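Local atomic coordinates of lysosome-associated membrane glycoprotein 3 (Homo sapiens, PDB entry 4AKM), a protein that takes part in the fusion of lysosomes with autophagosomes and in the unfolded protein response, as a LAMP-family glycoprotein of the lysosomal membrane. Residues 36-41 with 92-97; 47-52 with 58-63; 73-78 with 110-115. All blocks are in the same frame, centred on the assembly; numbering follows the deposited sequence.

Contact 1 (36-41 with 92-97); sequences PRRYFN and SDPETV. Unlike the reference sequence in segment 92-97: Val97 (reference Ile).
Arg38 reaches across to Asp93 and Pro94 in a small surface contact, a side chain of strand 38-41 bonding to the backbone of the loop that joins strands 80-90 and 97-110. The nearest CA atoms, those of Arg38 and Asp93, stay 11.2 Å apart, so the long side chain alone spans the gap. CG stands anti to the backbone N (chi1 -155°), and the chain runs on nearly straight until it bends at CG-CD, bringing the guanidinium up to the loop by its edge. There NH1 donates to the carbonyl O of Asp93 at 2.8 Å. The bond is appreciably bent, with 140° at the hydrogen, and the acceptor lies somewhat out of the guanidinium plane. The donor in turn sits out of the carbonyl plane. The two strands that flank this loop belong to the five-stranded antiparallel sheet of the beta prism, whereas strand 38-41 belongs to the other sheet, where Arg38 and Phe40 pair through their backbones with Val27 and Leu25 of strand 14-27. The contact therefore links the two sheets near one end of the LAMP luminal domain. Pro94 follows a cis peptide bond and sets its ring carbon CD 4.1 Å from Arg38 NH2, a looser van der Waals touch at the guanidinium edge. On the side of the guanidinium nearer its own chain, NE forms a salt bridge with Asp29, so a carboxylate and a backbone carbonyl share the charged group and together should restrict its rotation. Val91, just before the loop segment, also touches the Arg38 side chain.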
ATOM      1  N   PRO A  36     -20.774 -12.473  -5.955  1.00 62.83           N
ATOM      2  CA  PRO A  36     -20.117 -11.203  -6.279  1.00 59.91           C
ATOM      3  C   PRO A  36     -19.568 -10.480  -5.052  1.00 64.67           C
ATOM      4  O   PRO A  36     -20.021 -10.667  -3.918  1.00 60.71           O
ATOM      5  CB  PRO A  36     -21.239 -10.381  -6.917  1.00 52.89           C
ATOM      6  CG  PRO A  36     -22.136 -11.386  -7.510  1.00 67.96           C
ATOM      7  CD  PRO A  36     -22.113 -12.561  -6.567  1.00 64.66           C
ATOM      8  N   ARG A  37     -18.574  -9.643  -5.303  1.00 64.74           N
ATOM      9  CA  ARG A  37     -17.919  -8.904  -4.250  1.00 60.21           C
ATOM     10  C   ARG A  37     -18.010  -7.416  -4.547  1.00 61.37           C
ATOM     11  O   ARG A  37     -18.233  -7.019  -5.690  1.00 60.54           O
ATOM     12  CB  ARG A  37     -16.462  -9.349  -4.143  1.00 60.76           C
ATOM     13  CG  ARG A  37     -16.272 -10.638  -3.359  1.00 65.68           C
ATOM     14  CD  ARG A  37     -15.473 -11.671  -4.139  1.00 71.95           C
ATOM     15  NE  ARG A  37     -14.429 -11.053  -4.953  1.00 80.47           N
ATOM     16  CZ  ARG A  37     -13.441 -11.715  -5.553  1.00 84.46           C
ATOM     17  NH1 ARG A  37     -13.344 -13.033  -5.429  1.00 82.48           N
ATOM     18  NH2 ARG A  37     -12.541 -11.053  -6.275  1.00 74.48           N
ATOM     19  N   ARG A  38     -17.868  -6.594  -3.514  1.00 61.15           N
ATOM     20  CA  ARG A  38     -17.866  -5.150  -3.692  1.00 63.16           C
ATOM     21  C   ARG A  38     -16.445  -4.677  -3.994  1.00 56.63           C
ATOM     22  O   ARG A  38     -15.502  -4.995  -3.270  1.00 57.70           O
ATOM     23  CB  ARG A  38     -18.439  -4.454  -2.453  1.00 62.41           C
ATOM     24  CG  ARG A  38     -19.040  -3.078  -2.729  1.00 77.16           C
ATOM     25  CD  ARG A  38     -19.995  -2.651  -1.617  1.00 86.97           C
ATOM     26  NE  ARG A  38     -21.095  -3.601  -1.444  1.00 94.66           N
ATOM     27  CZ  ARG A  38     -22.098  -3.449  -0.580  1.00100.41           C
ATOM     28  NH1 ARG A  38     -22.154  -2.375   0.201  1.00 99.90           N
ATOM     29  NH2 ARG A  38     -23.051  -4.371  -0.497  1.00 98.18           N
ATOM     30  N   TYR A  39     -16.292  -3.941  -5.085  1.00 54.61           N
ATOM     31  CA  TYR A  39     -14.995  -3.399  -5.457  1.00 51.83           C
ATOM     32  C   TYR A  39     -14.924  -1.913  -5.121  1.00 51.94           C
ATOM     33  O   TYR A  39     -15.910  -1.188  -5.256  1.00 54.12           O
ATOM     34  CB  TYR A  39     -14.730  -3.633  -6.946  1.00 53.55           C
ATOM     35  CG  TYR A  39     -14.440  -5.083  -7.298  1.00 59.06           C
ATOM     36  CD1 TYR A  39     -15.467  -6.016  -7.419  1.00 57.97           C
ATOM     37  CD2 TYR A  39     -13.137  -5.520  -7.496  1.00 56.14           C
ATOM     38  CE1 TYR A  39     -15.199  -7.341  -7.733  1.00 56.02           C
ATOM     39  CE2 TYR A  39     -12.861  -6.838  -7.811  1.00 57.31           C
ATOM     40  CZ  TYR A  39     -13.893  -7.745  -7.928  1.00 62.37           C
ATOM     41  OH  TYR A  39     -13.610  -9.060  -8.242  1.00 61.86           O
ATOM     42  N   PHE A  40     -13.768  -1.465  -4.654  1.00 47.16           N
ATOM     43  CA  PHE A  40     -13.556  -0.041  -4.441  1.00 52.30           C
ATOM     44  C   PHE A  40     -12.184   0.422  -4.907  1.00 48.03           C
ATOM     45  O   PHE A  40     -11.166   0.034  -4.345  1.00 46.47           O
ATOM     46  CB  PHE A  40     -13.736   0.363  -2.981  1.00 46.14           C
ATOM     47  CG  PHE A  40     -13.380   1.795  -2.731  1.00 52.49           C
ATOM     48  CD1 PHE A  40     -14.249   2.809  -3.107  1.00 50.01           C
ATOM     49  CD2 PHE A  40     -12.156   2.138  -2.169  1.00 50.70           C
ATOM     50  CE1 PHE A  40     -13.919   4.138  -2.905  1.00 54.23           C
ATOM     51  CE2 PHE A  40     -11.815   3.468  -1.960  1.00 45.24           C
ATOM     52  CZ  PHE A  40     -12.698   4.469  -2.327  1.00 53.79           C
ATOM     53  N   ASN A  41     -12.171   1.278  -5.919  1.00 46.05           N
ATOM     54  CA  ASN A  41     -10.928   1.814  -6.447  1.00 42.04           C
ATOM     55  C   ASN A  41     -10.446   3.022  -5.650  1.00 44.03           C
ATOM     56  O   ASN A  41     -11.165   4.017  -5.531  1.00 47.33           O
ATOM     57  CB  ASN A  41     -11.116   2.199  -7.911  1.00 45.08           C
ATOM     58  CG  ASN A  41     -11.348   0.993  -8.804  1.00 52.51           C
ATOM     59  OD1 ASN A  41     -11.414  -0.148  -8.332  1.00 48.48           O
ATOM     60  ND2 ASN A  41     -11.471   1.241 -10.104  1.00 47.54           N
ATOM     61  N   SER A  92     -21.949   2.493   2.280  1.00100.18           N
ATOM     62  CA  SER A  92     -23.142   3.217   2.721  1.00107.04           C
ATOM     63  C   SER A  92     -24.332   2.299   2.982  1.00113.20           C
ATOM     64  O   SER A  92     -25.037   2.462   3.982  1.00111.78           O
ATOM     65  CB  SER A  92     -23.529   4.302   1.712  1.00108.74           C
ATOM     66  OG  SER A  92     -24.631   5.064   2.178  1.00110.32           O
ATOM     67  N   ASP A  93     -24.546   1.346   2.073  1.00115.14           N
ATOM     68  CA  ASP A  93     -25.680   0.423   2.149  1.00114.26           C
ATOM     69  C   ASP A  93     -25.243  -1.035   1.976  1.00109.83           C
ATOM     70  O   ASP A  93     -24.612  -1.385   0.978  1.00103.42           O
ATOM     71  CB  ASP A  93     -26.786   0.791   1.158  1.00117.63           C
ATOM     72  CG  ASP A  93     -27.687   1.902   1.682  1.00120.04           C
ATOM     73  OD1 ASP A  93     -28.159   1.803   2.842  1.00117.97           O
ATOM     74  OD2 ASP A  93     -27.921   2.885   0.945  1.00119.79           O
ATOM     75  N   PRO A  94     -25.584  -1.906   2.948  1.00112.25           N
ATOM     76  CA  PRO A  94     -26.361  -1.687   4.180  1.00109.82           C
ATOM     77  C   PRO A  94     -25.878  -0.528   5.054  1.00110.56           C
ATOM     78  O   PRO A  94     -26.585   0.479   5.108  1.00116.26           O
ATOM     79  CB  PRO A  94     -26.195  -3.010   4.926  1.00107.95           C
ATOM     80  CG  PRO A  94     -26.055  -4.020   3.831  1.00112.51           C
ATOM     81  CD  PRO A  94     -25.230  -3.328   2.778  1.00112.75           C
ATOM     82  N   GLU A  95     -24.716  -0.671   5.692  1.00105.40           N
ATOM     83  CA  GLU A  95     -24.054   0.412   6.431  1.00102.10           C
ATOM     84  C   GLU A  95     -22.894  -0.163   7.217  1.00 90.78           C
ATOM     85  O   GLU A  95     -22.863  -0.065   8.443  1.00 90.31           O
ATOM     86  CB  GLU A  95     -25.001   1.113   7.408  1.00108.55           C
ATOM     87  CG  GLU A  95     -25.056   2.634   7.232  1.00113.74           C
ATOM     88  CD  GLU A  95     -26.480   3.166   7.175  1.00123.05           C
ATOM     89  OE1 GLU A  95     -27.101   3.338   8.250  1.00125.17           O
ATOM     90  OE2 GLU A  95     -26.980   3.406   6.053  1.00119.70           O
ATOM     91  N   THR A  96     -21.942  -0.769   6.519  1.00 80.97           N
ATOM     92  CA  THR A  96     -20.876  -1.490   7.194  1.00 74.50           C
ATOM     93  C   THR A  96     -19.508  -0.843   6.997  1.00 65.23           C
ATOM     94  O   THR A  96     -19.190  -0.366   5.909  1.00 62.54           O
ATOM     95  CB  THR A  96     -20.822  -2.955   6.708  1.00 65.67           C
ATOM     96  OG1 THR A  96     -22.134  -3.528   6.770  1.00 74.36           O
ATOM     97  CG2 THR A  96     -19.860  -3.783   7.559  1.00 60.81           C
ATOM     98  N   VAL A  97     -18.715  -0.804   8.064  1.00 54.13           N
ATOM     99  CA  VAL A  97     -17.281  -0.611   7.918  1.00 54.36           C
ATOM    100  C   VAL A  97     -16.578  -1.971   7.947  1.00 56.35           C
ATOM    101  O   VAL A  97     -16.786  -2.778   8.854  1.00 59.67           O
ATOM    102  CB  VAL A  97     -16.680   0.350   8.979  1.00 55.03           C
ATOM    103  CG1 VAL A  97     -17.150   1.773   8.733  1.00 52.78           C
ATOM    104  CG2 VAL A  97     -17.014  -0.101  10.396  1.00 57.92           C
TER

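Contact 2 (47-52 with 58-63); sequences TQASGN and SNLLLN. With NAG (2-acetamido-2-deoxy-beta-D-glucopyranose), chain D.
Gln48 and Asn63 begin a regular ladder of antiparallel backbone bonds that continues at Ser50 and Leu61 and grows more bent and less regular toward Asn52 and Asn59. Each of the first two hydrogen-bonded pairs is closed in both directions: Gln48 N gives to Asn63 O at 2.9 Å and Asn63 N returns to Gln48 O, while Ser50 N gives to Leu61 O and Leu61 N to Ser50 O at 2.8 Å. The Ser50 N bond is close to straight, 166° at the hydrogen. At the far end Asn59 N donates to Asn52 O at 2.9 Å, and Asn52 N gives a more bent bond to Asn59 O at 3.0 Å. A weak second bond joins Asn52 N to the side-chain OD1 of Asn59, whose CG lies between the backbone N and carbonyl carbon (chi1 73°), a torsion that turns the amide toward Asn52. Strand 48-52 is an outermost strand of the five-stranded sheet of the beta prism. The backbones of Ser58, Leu60 and Leu62 instead bond to the next strand, at Phe73, Leu71 and Val69. One face carries Ala49, Leu60 and Leu62. There Ala49 CB lies 3.8 Å from Leu62 CD2, and the leucines pack against Tyr7, Ala19 and Ile23 of the other sheet. Thr47 CG2 adds to this side at 3.7 Å from Leu62 CB, while Thr47 OG1 is bonded to the carbonyl O of Asp43. On the opposite face Asn59 ND2 makes a weak bond to OD1 of Asn70, the glycosylated asparagine, and Asn59 CB lies 3.5 Å from O6 of the N-acetylglucosamine.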
ATOM      1  N   THR A  47      -7.353  11.388  -2.640  1.00 44.17           N
ATOM      2  CA  THR A  47      -6.685  10.638  -1.583  1.00 44.54           C
ATOM      3  C   THR A  47      -5.485  11.405  -1.029  1.00 42.25           C
ATOM      4  O   THR A  47      -4.602  11.824  -1.776  1.00 40.82           O
ATOM      5  CB  THR A  47      -6.253   9.235  -2.085  1.00 41.80           C
ATOM      6  OG1 THR A  47      -7.410   8.394  -2.201  1.00 44.40           O
ATOM      7  CG2 THR A  47      -5.260   8.586  -1.132  1.00 34.89           C
ATOM      8  N   GLN A  48      -5.472  11.593   0.285  1.00 39.93           N
ATOM      9  CA  GLN A  48      -4.414  12.333   0.950  1.00 42.51           C
ATOM     10  C   GLN A  48      -3.328  11.388   1.444  1.00 42.71           C
ATOM     11  O   GLN A  48      -3.596  10.457   2.201  1.00 42.50           O
ATOM     12  CB  GLN A  48      -4.983  13.117   2.130  1.00 41.32           C
ATOM     13  CG  GLN A  48      -6.466  13.441   2.000  1.00 51.53           C
ATOM     14  CD  GLN A  48      -6.726  14.911   1.741  1.00 56.69           C
ATOM     15  OE1 GLN A  48      -5.904  15.605   1.136  1.00 55.12           O
ATOM     16  NE2 GLN A  48      -7.873  15.399   2.207  1.00 57.18           N
ATOM     17  N   ALA A  49      -2.098  11.638   1.022  1.00 36.88           N
ATOM     18  CA  ALA A  49      -0.973  10.857   1.496  1.00 40.12           C
ATOM     19  C   ALA A  49      -0.280  11.564   2.656  1.00 45.23           C
ATOM     20  O   ALA A  49      -0.010  12.766   2.609  1.00 41.14           O
ATOM     21  CB  ALA A  49       0.004  10.601   0.363  1.00 45.80           C
ATOM     22  N   SER A  50       0.004  10.804   3.701  1.00 45.58           N
ATOM     23  CA  SER A  50       0.744  11.316   4.842  1.00 47.94           C
ATOM     24  C   SER A  50       1.490  10.129   5.387  1.00 50.52           C
ATOM     25  O   SER A  50       1.342   9.024   4.893  1.00 48.83           O
ATOM     26  CB  SER A  50      -0.196  11.865   5.913  1.00 50.12           C
ATOM     27  OG  SER A  50      -0.904  10.817   6.553  1.00 50.17           O
ATOM     28  N   GLY A  51       2.306  10.332   6.399  1.00 57.88           N
ATOM     29  CA  GLY A  51       2.983   9.190   6.956  1.00 56.61           C
ATOM     30  C   GLY A  51       4.190   9.570   7.757  1.00 61.03           C
ATOM     31  O   GLY A  51       4.548  10.740   7.859  1.00 64.27           O
ATOM     32  N   ASN A  52       4.837   8.559   8.311  1.00 66.82           N
ATOM     33  CA  ASN A  52       5.878   8.826   9.279  1.00 67.17           C
ATOM     34  C   ASN A  52       7.171   8.133   8.904  1.00 68.22           C
ATOM     35  O   ASN A  52       7.202   6.916   8.713  1.00 69.42           O
ATOM     36  CB  ASN A  52       5.413   8.404  10.671  1.00 75.46           C
ATOM     37  CG  ASN A  52       5.968   9.289  11.756  1.00 87.89           C
ATOM     38  OD1 ASN A  52       7.029   9.010  12.316  1.00 93.93           O
ATOM     39  ND2 ASN A  52       5.254  10.372  12.062  1.00 80.11           N
ATOM     40  N   SER A  58       8.983   2.874   8.666  1.00 62.85           N
ATOM     41  CA  SER A  58       8.219   3.991   8.122  1.00 61.40           C
ATOM     42  C   SER A  58       6.787   3.577   7.825  1.00 59.07           C
ATOM     43  O   SER A  58       6.449   2.397   7.878  1.00 57.73           O
ATOM     44  CB  SER A  58       8.858   4.499   6.829  1.00 57.23           C
ATOM     45  OG  SER A  58      10.217   4.835   7.021  1.00 70.88           O
ATOM     46  N   ASN A  59       5.944   4.549   7.501  1.00 58.87           N
ATOM     47  CA  ASN A  59       4.610   4.229   7.002  1.00 51.17           C
ATOM     48  C   ASN A  59       4.081   5.256   6.016  1.00 47.91           C
ATOM     49  O   ASN A  59       4.228   6.471   6.213  1.00 51.70           O
ATOM     50  CB  ASN A  59       3.605   4.020   8.142  1.00 54.05           C
ATOM     51  CG  ASN A  59       3.205   5.320   8.823  1.00 55.75           C
ATOM     52  OD1 ASN A  59       3.971   5.884   9.603  1.00 56.17           O
ATOM     53  ND2 ASN A  59       1.994   5.787   8.546  1.00 49.86           N
ATOM     54  N   LEU A  60       3.502   4.733   4.939  1.00 48.14           N
ATOM     55  CA  LEU A  60       2.714   5.505   3.995  1.00 45.32           C
ATOM     56  C   LEU A  60       1.246   5.260   4.302  1.00 43.41           C
ATOM     57  O   LEU A  60       0.757   4.137   4.209  1.00 40.70           O
ATOM     58  CB  LEU A  60       3.007   5.078   2.556  1.00 41.46           C
ATOM     59  CG  LEU A  60       2.011   5.641   1.537  1.00 41.80           C
ATOM     60  CD1 LEU A  60       2.036   7.158   1.540  1.00 40.99           C
ATOM     61  CD2 LEU A  60       2.282   5.102   0.146  1.00 39.68           C
ATOM     62  N   LEU A  61       0.549   6.317   4.686  1.00 43.15           N
ATOM     63  CA  LEU A  61      -0.874   6.231   4.940  1.00 43.00           C
ATOM     64  C   LEU A  61      -1.634   7.047   3.912  1.00 37.17           C
ATOM     65  O   LEU A  61      -1.303   8.203   3.639  1.00 39.02           O
ATOM     66  CB  LEU A  61      -1.204   6.699   6.355  1.00 43.90           C
ATOM     67  CG  LEU A  61      -2.682   6.661   6.739  1.00 42.77           C
ATOM     68  CD1 LEU A  61      -3.242   5.246   6.682  1.00 39.15           C
ATOM     69  CD2 LEU A  61      -2.860   7.257   8.112  1.00 35.56           C
ATOM     70  N   LEU A  62      -2.651   6.417   3.341  1.00 38.32           N
ATOM     71  CA  LEU A  62      -3.464   7.022   2.304  1.00 35.65           C
ATOM     72  C   LEU A  62      -4.880   7.118   2.816  1.00 33.02           C
ATOM     73  O   LEU A  62      -5.496   6.110   3.136  1.00 38.94           O
ATOM     74  CB  LEU A  62      -3.437   6.154   1.057  1.00 32.98           C
ATOM     75  CG  LEU A  62      -2.045   5.799   0.538  1.00 38.88           C
ATOM     76  CD1 LEU A  62      -2.156   4.812  -0.602  1.00 41.60           C
ATOM     77  CD2 LEU A  62      -1.301   7.046   0.094  1.00 35.94           C
ATOM     78  N   ASN A  63      -5.399   8.330   2.902  1.00 31.11           N
ATOM     79  CA  ASN A  63      -6.752   8.509   3.394  1.00 38.06           C
ATOM     80  C   ASN A  63      -7.696   8.969   2.314  1.00 40.08           C
ATOM     81  O   ASN A  63      -7.317   9.731   1.429  1.00 39.11           O
ATOM     82  CB  ASN A  63      -6.791   9.484   4.573  1.00 40.21           C
ATOM     83  CG  ASN A  63      -7.058   8.784   5.885  1.00 42.54           C
ATOM     84  OD1 ASN A  63      -6.135   8.514   6.657  1.00 32.72           O
ATOM     85  ND2 ASN A  63      -8.332   8.467   6.139  1.00 43.88           N
TER
HETATM   86  C1  NAG D1379      -0.117   3.093  10.208  1.00 61.39           C
HETATM   87  C2  NAG D1379      -1.116   3.138  11.355  1.00 63.66           C
HETATM   88  C3  NAG D1379      -0.472   3.753  12.594  1.00 61.38           C
HETATM   89  C4  NAG D1379       0.841   3.050  12.920  1.00 66.38           C
HETATM   90  C5  NAG D1379       1.723   2.884  11.686  1.00 67.33           C
HETATM   91  C6  NAG D1379       2.879   1.945  11.991  1.00 69.81           C
HETATM   92  C7  NAG D1379      -3.497   3.341  10.927  1.00 58.82           C
HETATM   93  C8  NAG D1379      -4.652   4.295  10.866  1.00 49.08           C
HETATM   94  N2  NAG D1379      -2.288   3.892  10.952  1.00 62.71           N
HETATM   95  O3  NAG D1379      -1.357   3.630  13.684  1.00 60.51           O
HETATM   96  O4  NAG D1379       1.558   3.787  13.888  1.00 66.39           O
HETATM   97  O5  NAG D1379       1.012   2.342  10.592  1.00 68.10           O
HETATM   98  O6  NAG D1379       3.665   1.815  10.828  1.00 71.49           O
HETATM   99  O7  NAG D1379      -3.687   2.123  10.954  1.00 62.24           O

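Contact 3 (73-78 with 110-115); sequences FTKDEE and TAVGHS
Val112 presents its two methyl groups to three side chains of segment 73-78, near one end of the beta prism. The valine lies in the connection that leaves strand 97-110, in the five-stranded sheet, for strand 116-118 of the other sheet. Its partners come from the end of strand 67-75 and the turn toward strand 80-90. CG1 and CG2 divide the work. CG1, held between the backbone N and the carbonyl carbon (chi1 56°), meets the glutamates: Glu78 CB lies 3.7 Å away, and Glu77 OE1 is 3.8 Å from the same methyl. CG2 projects toward the tip of Lys75, with NZ at 3.7 Å. The lysine and the valine cross obliquely, and the lysine chain bends at CG-CD to bring its ammonium over the methyl. Glu77 starts with its CB directed away from Val112, but a bend at CB-CG carries the carboxylate back toward it. The lysine and this glutamate approach different methyls of one valine, and their opposite charges face each other across a long salt bridge, 3.9 Å between Lys75 NZ and Glu77 OE1. Such a separation suggests a modest attraction. Glu78 follows a cis peptide bond and touches with its CB, while its chain beyond CG is extended. Tyr80 is a common neighbour of both segments: the side chains of Lys75 and Thr110 both touch it, and its OH is hydrogen-bonded to His114 O. Val112 itself occupies the second position of a type II beta turn, with Gly113 at positive phi in the third. The turn is closed by His114 N bonding to Ala111 O at 3.0 Å, and Ala111 CB sits over one face of the His114 ring, offset toward its rim, 4.1 Å above the plane.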
ATOM      1  N   PHE A  73       6.407  -0.061   6.357  1.00 52.41           N
ATOM      2  CA  PHE A  73       7.691  -0.561   5.873  1.00 57.09           C
ATOM      3  C   PHE A  73       8.706  -0.772   7.000  1.00 60.74           C
ATOM      4  O   PHE A  73       8.800   0.035   7.928  1.00 60.64           O
ATOM      5  CB  PHE A  73       8.302   0.422   4.875  1.00 55.43           C
ATOM      6  CG  PHE A  73       7.406   0.765   3.722  1.00 57.04           C
ATOM      7  CD1 PHE A  73       6.432   1.747   3.852  1.00 50.74           C
ATOM      8  CD2 PHE A  73       7.556   0.128   2.500  1.00 48.56           C
ATOM      9  CE1 PHE A  73       5.616   2.070   2.796  1.00 45.01           C
ATOM     10  CE2 PHE A  73       6.746   0.450   1.444  1.00 48.48           C
ATOM     11  CZ  PHE A  73       5.771   1.422   1.589  1.00 48.93           C
ATOM     12  N   THR A  74       9.477  -1.850   6.885  1.00 61.51           N
ATOM     13  CA  THR A  74      10.579  -2.152   7.794  1.00 63.92           C
ATOM     14  C   THR A  74      11.829  -2.438   6.959  1.00 69.79           C
ATOM     15  O   THR A  74      11.753  -3.136   5.947  1.00 68.28           O
ATOM     16  CB  THR A  74      10.251  -3.386   8.686  1.00 63.01           C
ATOM     17  OG1 THR A  74       9.274  -3.029   9.669  1.00 66.35           O
ATOM     18  CG2 THR A  74      11.488  -3.908   9.398  1.00 65.89           C
ATOM     19  N   LYS A  75      12.972  -1.880   7.356  1.00 75.69           N
ATOM     20  CA  LYS A  75      14.239  -2.265   6.731  1.00 82.81           C
ATOM     21  C   LYS A  75      15.039  -3.192   7.647  1.00 86.75           C
ATOM     22  O   LYS A  75      15.281  -2.878   8.814  1.00 83.83           O
ATOM     23  CB  LYS A  75      15.068  -1.047   6.297  1.00 81.26           C
ATOM     24  CG  LYS A  75      15.568  -0.149   7.418  1.00 81.46           C
ATOM     25  CD  LYS A  75      16.507   0.930   6.874  1.00 88.09           C
ATOM     26  CE  LYS A  75      17.724   0.324   6.179  1.00 87.96           C
ATOM     27  NZ  LYS A  75      18.628   1.366   5.606  1.00 80.19           N
ATOM     28  N   ASP A  76      15.422  -4.351   7.120  1.00 89.17           N
ATOM     29  CA  ASP A  76      16.176  -5.314   7.907  1.00 99.01           C
ATOM     30  C   ASP A  76      17.659  -5.012   7.780  1.00102.74           C
ATOM     31  O   ASP A  76      18.438  -5.289   8.693  1.00109.94           O
ATOM     32  CB  ASP A  76      15.878  -6.749   7.465  1.00 93.69           C
ATOM     33  CG  ASP A  76      15.681  -7.688   8.643  1.00100.66           C
ATOM     34  OD1 ASP A  76      16.203  -7.389   9.740  1.00104.18           O
ATOM     35  OD2 ASP A  76      14.995  -8.718   8.477  1.00 96.67           O
ATOM     36  N   GLU A  77      18.024  -4.425   6.644  1.00 99.97           N
ATOM     37  CA  GLU A  77      19.404  -4.042   6.344  1.00105.45           C
ATOM     38  C   GLU A  77      20.354  -5.243   6.231  1.00107.73           C
ATOM     39  O   GLU A  77      20.647  -5.918   7.219  1.00111.63           O
ATOM     40  CB  GLU A  77      19.923  -2.991   7.341  1.00108.11           C
ATOM     41  CG  GLU A  77      21.414  -2.697   7.235  1.00114.20           C
ATOM     42  CD  GLU A  77      21.866  -2.370   5.819  1.00121.01           C
ATOM     43  OE1 GLU A  77      21.387  -1.363   5.253  1.00117.86           O
ATOM     44  OE2 GLU A  77      22.704  -3.122   5.268  1.00119.30           O
ATOM     45  N   GLU A  78      20.812  -5.519   5.010  1.00110.10           N
ATOM     46  CA  GLU A  78      20.344  -4.810   3.820  1.00106.95           C
ATOM     47  C   GLU A  78      18.981  -5.348   3.386  1.00103.63           C
ATOM     48  O   GLU A  78      18.591  -6.442   3.803  1.00105.28           O
ATOM     49  CB  GLU A  78      21.378  -4.879   2.685  1.00104.23           C
ATOM     50  CG  GLU A  78      21.793  -6.290   2.281  1.00107.88           C
ATOM     51  CD  GLU A  78      23.044  -6.310   1.408  1.00113.35           C
ATOM     52  OE1 GLU A  78      23.873  -5.380   1.524  1.00110.29           O
ATOM     53  OE2 GLU A  78      23.203  -7.261   0.612  1.00109.41           O
ATOM     54  N   THR A 110      12.964  -5.659  -1.157  1.00 68.02           N
ATOM     55  CA  THR A 110      13.875  -5.084  -2.140  1.00 73.86           C
ATOM     56  C   THR A 110      15.180  -4.658  -1.484  1.00 78.80           C
ATOM     57  O   THR A 110      15.165  -4.115  -0.379  1.00 75.28           O
ATOM     58  CB  THR A 110      13.255  -3.833  -2.793  1.00 74.73           C
ATOM     59  OG1 THR A 110      11.970  -4.161  -3.332  1.00 73.60           O
ATOM     60  CG2 THR A 110      14.148  -3.293  -3.903  1.00 77.13           C
ATOM     61  N   ALA A 111      16.299  -4.899  -2.169  1.00 78.96           N
ATOM     62  CA  ALA A 111      17.612  -4.472  -1.687  1.00 82.05           C
ATOM     63  C   ALA A 111      17.620  -2.970  -1.421  1.00 77.55           C
ATOM     64  O   ALA A 111      17.121  -2.189  -2.232  1.00 77.89           O
ATOM     65  CB  ALA A 111      18.690  -4.839  -2.693  1.00 76.76           C
ATOM     66  N   VAL A 112      18.175  -2.571  -0.280  1.00 74.82           N
ATOM     67  CA  VAL A 112      18.146  -1.171   0.133  1.00 79.50           C
ATOM     68  C   VAL A 112      18.878  -0.275  -0.872  1.00 81.26           C
ATOM     69  O   VAL A 112      19.943  -0.632  -1.376  1.00 79.66           O
ATOM     70  CB  VAL A 112      18.695  -0.987   1.574  1.00 80.70           C
ATOM     71  CG1 VAL A 112      20.101  -1.554   1.697  1.00 90.08           C
ATOM     72  CG2 VAL A 112      18.654   0.477   1.993  1.00 87.21           C
ATOM     73  N   GLY A 113      18.287   0.877  -1.178  1.00 80.12           N
ATOM     74  CA  GLY A 113      18.841   1.783  -2.169  1.00 82.62           C
ATOM     75  C   GLY A 113      18.269   1.546  -3.555  1.00 82.19           C
ATOM     76  O   GLY A 113      18.405   2.383  -4.447  1.00 79.92           O
ATOM     77  N   HIS A 114      17.636   0.391  -3.736  1.00 81.04           N
ATOM     78  CA  HIS A 114      16.947   0.079  -4.983  1.00 82.29           C
ATOM     79  C   HIS A 114      15.470   0.453  -4.886  1.00 80.41           C
ATOM     80  O   HIS A 114      14.997   0.901  -3.844  1.00 73.33           O
ATOM     81  CB  HIS A 114      17.082  -1.409  -5.320  1.00 83.89           C
ATOM     82  CG  HIS A 114      18.472  -1.826  -5.689  1.00 88.83           C
ATOM     83  ND1 HIS A 114      18.740  -2.987  -6.383  1.00 92.06           N
ATOM     84  CD2 HIS A 114      19.672  -1.242  -5.460  1.00 88.88           C
ATOM     85  CE1 HIS A 114      20.042  -3.099  -6.568  1.00 93.59           C
ATOM     86  NE2 HIS A 114      20.631  -2.051  -6.017  1.00 92.58           N
ATOM     87  N   SER A 115      14.741   0.269  -5.980  1.00 82.58           N
ATOM     88  CA  SER A 115      13.300   0.483  -5.972  1.00 78.10           C
ATOM     89  C   SER A 115      12.585  -0.810  -6.337  1.00 72.91           C
ATOM     90  O   SER A 115      13.152  -1.675  -6.998  1.00 74.42           O
ATOM     91  CB  SER A 115      12.908   1.603  -6.938  1.00 77.32           C
ATOM     92  OG  SER A 115      13.244   1.273  -8.272  1.00 78.41           O
TER

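From the N terminus, strand 38-41 of the seven-stranded sheet opens contact 1, which closes at residues 92-97, in the 80-90/97-110 loop of the five-stranded sheet. Contact 2, a local hairpin of residues 47-52 and 58-63, nests wholly inside that loop. Contact 3 opens within it as well, at 73-78, but closes beyond it at 110-115, so contacts 1 and 3 cross; it packs the 67-75/80-90 turn on the connection from strand 97-110 to strand 116-118. Contacts 1 and 3 lie on opposite sides of the chain's centre, their own centres about 35 Å apart. Contacts 2 and 3 follow in series and meet where Leu60 CB packs 4.0 Å from Phe73 CE1.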